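Proliferating cell nuclear antigen (Entamoeba histolytica, PDB 3P91) encircles DNA as a ring of three subunits and probably raises the processivity of DNA polymerase delta during replication. Local coordinates at residues A41-D46 / V130-L135; S51-L56 / C247-Y252. One frame throughout, in Å; residues are numbered along the deposited sequence.

Contact 1: residues A41-D46 / V130-L135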
loop_
_atom_site.group_PDB
_atom_site.type_symbol
_atom_site.label_atom_id
_atom_site.label_comp_id
_atom_site.label_asym_id
_atom_site.label_seq_id
_atom_site.Cartn_x
_atom_site.Cartn_y
_atom_site.Cartn_z
ATOM N N ALA A 41 -4.692 -33.643 7.387
ATOM C CA ALA A 41 -3.637 -33.515 8.365
ATOM C C ALA A 41 -2.332 -33.130 7.702
ATOM O O ALA A 41 -2.065 -33.502 6.561
ATOM C CB ALA A 41 -3.471 -34.820 9.127
ATOM N N VAL A 42 -1.520 -32.382 8.437
ATOM C CA VAL A 42 -0.167 -32.071 8.009
ATOM C C VAL A 42 0.771 -32.104 9.213
ATOM O O VAL A 42 0.581 -31.383 10.180
ATOM C CB VAL A 42 -0.098 -30.698 7.314
ATOM C CG1 VAL A 42 1.354 -30.305 7.039
ATOM C CG2 VAL A 42 -0.915 -30.713 6.038
ATOM N N GLN A 43 1.767 -32.975 9.153
ATOM C CA GLN A 43 2.777 -33.070 10.194
ATOM C C GLN A 43 4.127 -33.144 9.530
ATOM O O GLN A 43 4.448 -34.133 8.864
ATOM C CB GLN A 43 2.573 -34.309 11.065
ATOM C CG GLN A 43 1.589 -34.105 12.194
ATOM C CD GLN A 43 1.846 -35.026 13.373
ATOM O OE1 GLN A 43 2.727 -35.892 13.329
ATOM N NE2 GLN A 43 1.071 -34.843 14.439
ATOM N N CYS A 44 4.914 -32.091 9.709
ATOM C CA CYS A 44 6.206 -31.993 9.059
ATOM C C CYS A 44 7.026 -30.904 9.724
ATOM O O CYS A 44 6.498 -30.095 10.492
ATOM C CB CYS A 44 6.016 -31.655 7.588
ATOM S SG CYS A 44 5.320 -30.015 7.355
ATOM N N MET A 45 8.319 -30.891 9.417
ATOM C CA MET A 45 9.229 -29.864 9.907
ATOM C C MET A 45 9.106 -28.610 9.077
ATOM O O MET A 45 8.728 -28.668 7.909
ATOM C CB MET A 45 10.671 -30.354 9.846
ATOM C CG MET A 45 10.930 -31.557 10.723
ATOM S SD MET A 45 12.675 -31.948 10.819
ATOM C CE MET A 45 13.060 -32.207 9.099
ATOM N N ASP A 46 9.428 -27.475 9.682
ATOM C CA ASP A 46 9.456 -26.214 8.956
ATOM C C ASP A 46 10.544 -26.263 7.896
ATOM O O ASP A 46 11.330 -27.202 7.846
ATOM C CB ASP A 46 9.743 -25.065 9.918
ATOM C CG ASP A 46 11.205 -24.969 10.282
ATOM O OD1 ASP A 46 11.749 -23.855 10.228
ATOM O OD2 ASP A 46 11.819 -26.001 10.614
ATOM N N VAL A 130 6.915 -37.482 10.747
ATOM C CA VAL A 130 7.492 -37.042 12.008
ATOM C C VAL A 130 6.523 -37.242 13.164
ATOM O O VAL A 130 5.319 -37.436 12.961
ATOM C CB VAL A 130 7.932 -35.569 11.944
ATOM C CG1 VAL A 130 8.962 -35.380 10.852
ATOM C CG2 VAL A 130 6.741 -34.674 11.705
ATOM N N GLU A 131 7.065 -37.201 14.376
ATOM C CA GLU A 131 6.275 -37.401 15.579
ATOM C C GLU A 131 6.428 -36.195 16.487
ATOM O O GLU A 131 7.517 -35.651 16.634
ATOM C CB GLU A 131 6.739 -38.656 16.316
ATOM C CG GLU A 131 6.884 -39.877 15.436
ATOM C CD GLU A 131 5.554 -40.373 14.930
ATOM O OE1 GLU A 131 5.505 -40.889 13.792
ATOM O OE2 GLU A 131 4.554 -40.248 15.673
ATOM N N ILE A 132 5.327 -35.783 17.099
ATOM C CA ILE A 132 5.359 -34.677 18.039
ATOM C C ILE A 132 6.141 -35.067 19.293
ATOM O O ILE A 132 6.228 -36.240 19.644
ATOM C CB ILE A 132 3.929 -34.191 18.397
ATOM C CG1 ILE A 132 3.222 -35.183 19.323
ATOM C CG2 ILE A 132 3.120 -33.949 17.127
ATOM C CD1 ILE A 132 1.755 -34.872 19.567
ATOM N N PRO A 133 6.745 -34.079 19.957
ATOM C CA PRO A 133 7.491 -34.368 21.176
ATOM C C PRO A 133 6.560 -34.608 22.360
ATOM O O PRO A 133 5.370 -34.297 22.281
ATOM C CB PRO A 133 8.307 -33.091 21.389
ATOM C CG PRO A 133 7.525 -32.030 20.718
ATOM C CD PRO A 133 6.883 -32.674 19.537
ATOM N N GLU A 134 7.097 -35.170 23.441
ATOM C CA GLU A 134 6.339 -35.311 24.676
ATOM C C GLU A 134 6.602 -34.087 25.531
ATOM O O GLU A 134 7.735 -33.613 25.603
ATOM C CB GLU A 134 6.735 -36.589 25.426
ATOM C CG GLU A 134 6.386 -37.871 24.697
ATOM C CD GLU A 134 4.884 -38.050 24.513
ATOM O OE1 GLU A 134 4.452 -38.356 23.381
ATOM O OE2 GLU A 134 4.132 -37.887 25.499
ATOM N N LEU A 135 5.549 -33.581 26.165
ATOM C CA LEU A 135 5.624 -32.358 26.954
ATOM C C LEU A 135 4.873 -32.460 28.266
ATOM O O LEU A 135 3.878 -33.176 28.388
ATOM C CB LEU A 135 5.003 -31.175 26.198
ATOM C CG LEU A 135 5.673 -30.501 25.004
ATOM C CD1 LEU A 135 7.169 -30.414 25.216
ATOM C CD2 LEU A 135 5.355 -31.227 23.717
#
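Q43, C44 and M45, at the end of strand 39-45, meet V130 and I132 of the interdomain connecting loop, the long linker that runs across the front of the subunit between the two halves of a PCNA chain. V130 does most of the touching. Its CB points at the strand, and with chi1 at -59° its two methyls are split between two neighbours. CG2 is directed at the backbone, lying over the peptide link at 3.7 Å from both Q43 O and C44 N. CG1 instead faces M45, whose CG is 4.3 Å from it, a loose apolar touch. The base of the Q43 side chain adds a further contact, its CB lying 4.2 Å from V130 CG2. From there Q43 reaches out along the loop in an extended chain, so that its CD comes 4.1 Å from I132 CG2 as the two side chains pass at a slant. C44 turns its own side chain the other way and offers the loop only main chain. Further along, I132, P133 and L135 lean on Y252, and P133 and L135 also meet P237. M45, V130, I132, P237 and Y252 line one stretch of surface, which, as in other PCNAs, probably forms part of the pocket for the PIP-box peptide of partner proteins. What the loop presents to the strand end is largely hydrocarbon: the V130 methyls cover a peptide link and the flank of M45, and I132 CG2 lies against the Q43 side chain.

Contact 2: residues S51-L56 / C247-Y252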
loop_
_atom_site.group_PDB
_atom_site.type_symbol
_atom_site.label_atom_id
_atom_site.label_comp_id
_atom_site.label_asym_id
_atom_site.label_seq_id
_atom_site.Cartn_x
_atom_site.Cartn_y
_atom_site.Cartn_z
ATOM N N SER A 51 11.794 -26.781 13.471
ATOM C CA SER A 51 10.567 -26.881 14.232
ATOM C C SER A 51 9.597 -27.827 13.558
ATOM O O SER A 51 9.884 -28.410 12.513
ATOM C CB SER A 51 9.921 -25.506 14.366
ATOM O OG SER A 51 9.534 -25.011 13.093
ATOM N N LEU A 52 8.426 -27.955 14.161
ATOM C CA LEU A 52 7.442 -28.919 13.724
ATOM C C LEU A 52 6.138 -28.187 13.509
ATOM O O LEU A 52 5.767 -27.329 14.310
ATOM C CB LEU A 52 7.261 -29.980 14.811
ATOM C CG LEU A 52 7.127 -31.465 14.484
ATOM C CD1 LEU A 52 5.683 -31.862 14.171
ATOM C CD2 LEU A 52 8.070 -31.848 13.354
ATOM N N VAL A 53 5.458 -28.518 12.417
ATOM C CA VAL A 53 4.116 -28.024 12.163
ATOM C C VAL A 53 3.138 -29.184 12.263
ATOM O O VAL A 53 3.424 -30.279 11.792
ATOM C CB VAL A 53 3.990 -27.405 10.754
ATOM C CG1 VAL A 53 2.665 -26.692 10.616
ATOM C CG2 VAL A 53 5.150 -26.460 10.474
ATOM N N SER A 54 1.984 -28.934 12.875
ATOM C CA SER A 54 0.951 -29.947 13.037
ATOM C C SER A 54 -0.435 -29.387 12.752
ATOM O O SER A 54 -0.979 -28.647 13.563
ATOM C CB SER A 54 0.973 -30.487 14.460
ATOM O OG SER A 54 -0.142 -31.322 14.699
ATOM N N LEU A 55 -1.012 -29.749 11.611
ATOM C CA LEU A 55 -2.356 -29.297 11.270
ATOM C C LEU A 55 -3.365 -30.426 11.259
ATOM O O LEU A 55 -3.094 -31.524 10.779
ATOM C CB LEU A 55 -2.383 -28.609 9.903
ATOM C CG LEU A 55 -3.766 -28.410 9.258
ATOM C CD1 LEU A 55 -4.533 -27.245 9.884
ATOM C CD2 LEU A 55 -3.638 -28.215 7.754
ATOM N N LEU A 56 -4.546 -30.132 11.778
ATOM C CA LEU A 56 -5.658 -31.041 11.650
ATOM C C LEU A 56 -6.926 -30.282 11.308
ATOM O O LEU A 56 -7.448 -29.538 12.129
ATOM C CB LEU A 56 -5.870 -31.803 12.943
ATOM C CG LEU A 56 -7.106 -32.685 12.879
ATOM C CD1 LEU A 56 -6.956 -33.692 11.746
ATOM C CD2 LEU A 56 -7.333 -33.378 14.212
ATOM N N CYS A 247 -10.901 -27.129 13.643
ATOM C CA CYS A 247 -9.600 -27.075 13.031
ATOM C C CYS A 247 -8.630 -26.606 14.092
ATOM O O CYS A 247 -9.006 -25.871 15.001
ATOM C CB CYS A 247 -9.647 -26.078 11.884
ATOM S SG CYS A 247 -8.053 -25.635 11.210
ATOM N N VAL A 248 -7.385 -27.041 13.995
ATOM C CA VAL A 248 -6.382 -26.585 14.935
ATOM C C VAL A 248 -5.022 -26.649 14.282
ATOM O O VAL A 248 -4.748 -27.542 13.484
ATOM C CB VAL A 248 -6.396 -27.404 16.246
ATOM C CG1 VAL A 248 -6.012 -28.850 15.981
ATOM C CG2 VAL A 248 -5.480 -26.759 17.303
ATOM N N LEU A 249 -4.184 -25.673 14.603
ATOM C CA LEU A 249 -2.857 -25.582 14.032
ATOM C C LEU A 249 -1.880 -25.457 15.179
ATOM O O LEU A 249 -2.114 -24.697 16.110
ATOM C CB LEU A 249 -2.768 -24.361 13.126
ATOM C CG LEU A 249 -1.387 -24.075 12.538
ATOM C CD1 LEU A 249 -0.942 -25.225 11.647
ATOM C CD2 LEU A 249 -1.378 -22.758 11.770
ATOM N N LYS A 250 -0.793 -26.214 15.136
ATOM C CA LYS A 250 0.181 -26.154 16.215
ATOM C C LYS A 250 1.603 -26.148 15.706
ATOM O O LYS A 250 1.916 -26.792 14.704
ATOM C CB LYS A 250 0.012 -27.323 17.176
ATOM C CG LYS A 250 -1.252 -27.291 17.975
ATOM C CD LYS A 250 -1.391 -28.601 18.682
ATOM C CE LYS A 250 -2.638 -28.668 19.521
ATOM N NZ LYS A 250 -2.722 -30.026 20.122
ATOM N N PHE A 251 2.456 -25.412 16.412
ATOM C CA PHE A 251 3.876 -25.390 16.125
ATOM C C PHE A 251 4.635 -25.827 17.355
ATOM O O PHE A 251 4.228 -25.523 18.474
ATOM C CB PHE A 251 4.315 -23.989 15.758
ATOM C CG PHE A 251 3.593 -23.425 14.597
ATOM C CD1 PHE A 251 4.092 -23.579 13.323
ATOM C CD2 PHE A 251 2.419 -22.731 14.775
ATOM C CE1 PHE A 251 3.432 -23.050 12.240
ATOM C CE2 PHE A 251 1.756 -22.199 13.701
ATOM C CZ PHE A 251 2.261 -22.361 12.428
ATOM N N TYR A 252 5.743 -26.530 17.137
ATOM C CA TYR A 252 6.589 -27.004 18.222
ATOM C C TYR A 252 7.990 -26.479 18.035
ATOM O O TYR A 252 8.623 -26.746 17.013
ATOM C CB TYR A 252 6.628 -28.527 18.245
ATOM C CG TYR A 252 5.294 -29.167 18.521
ATOM C CD1 TYR A 252 4.997 -29.661 19.778
ATOM C CD2 TYR A 252 4.325 -29.273 17.524
ATOM C CE1 TYR A 252 3.786 -30.251 20.042
ATOM C CE2 TYR A 252 3.099 -29.861 17.780
ATOM C CZ TYR A 252 2.840 -30.352 19.047
ATOM O OH TYR A 252 1.633 -30.947 19.338
HETATM O O HOH W 1 -3.121 -29.756 15.101
HETATM O O HOH W 2 -0.722 -32.046 17.478
#
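L52 and Y252 form an antiparallel hydrogen-bonded pair, with two backbone hydrogen bonds, L52 N to Y252 O at 3.1 Å and Y252 N to L52 O at 2.9 Å. Beside them L52 CB sits 3.8 Å from Y252 CB. The same two-bond pairing recurs at S54 with K250 and at L56 with V248, where the hydrogen bond from L56 N is nearly straight at 172°. Y252 lays its ring along the strand, with S54 CB in plane at the ring edge, 4.0 Å from Y252 CE2. With S54 OG anti to the backbone N (chi1 171°), a water can join it to Y252 OH; a second water donates to both S54 O and V248 O. These antiparallel strands, 52-57 and 247-253, come from the N- and C-terminal halves of the chain and fuse their sheets into one, as in the PCNA fold. On the other face V53 CG1 touches L249 CD1 at 4.0 Å and F251 CE1 at 4.1 Å, its side chain lying alongside that of F251. Helix 14-25 covers this face, with L24 on V53 and V20 on L55, while F218 stacks on the F251 ring. Beside L52, the S51 hydroxyl hydrogen-bonds to Q214, and the carboxylate of D46 accepts the S51 N-H.

Contact 2 lies near the middle of the chain, mostly buried, whereas contact 1 is a surface contact about 7 Å away, measured between centres. Neighbouring strands 39-45 and 52-57 join them: the carbonyls of V42 and C44 probably accept hydrogen bonds from L55 and V53. The loop reaches across as well, V130 touching L52, and Y252 of contact 2 also meets the loop of contact 1, so one patch of sheet is shared. Their chemistry follows their place. Contact 2 welds the two halves of the chain with a regular backbone ladder and packs helices on one face; contact 1, with less than half the buried surface, is made by a few side chains of a loop laid against the strand end.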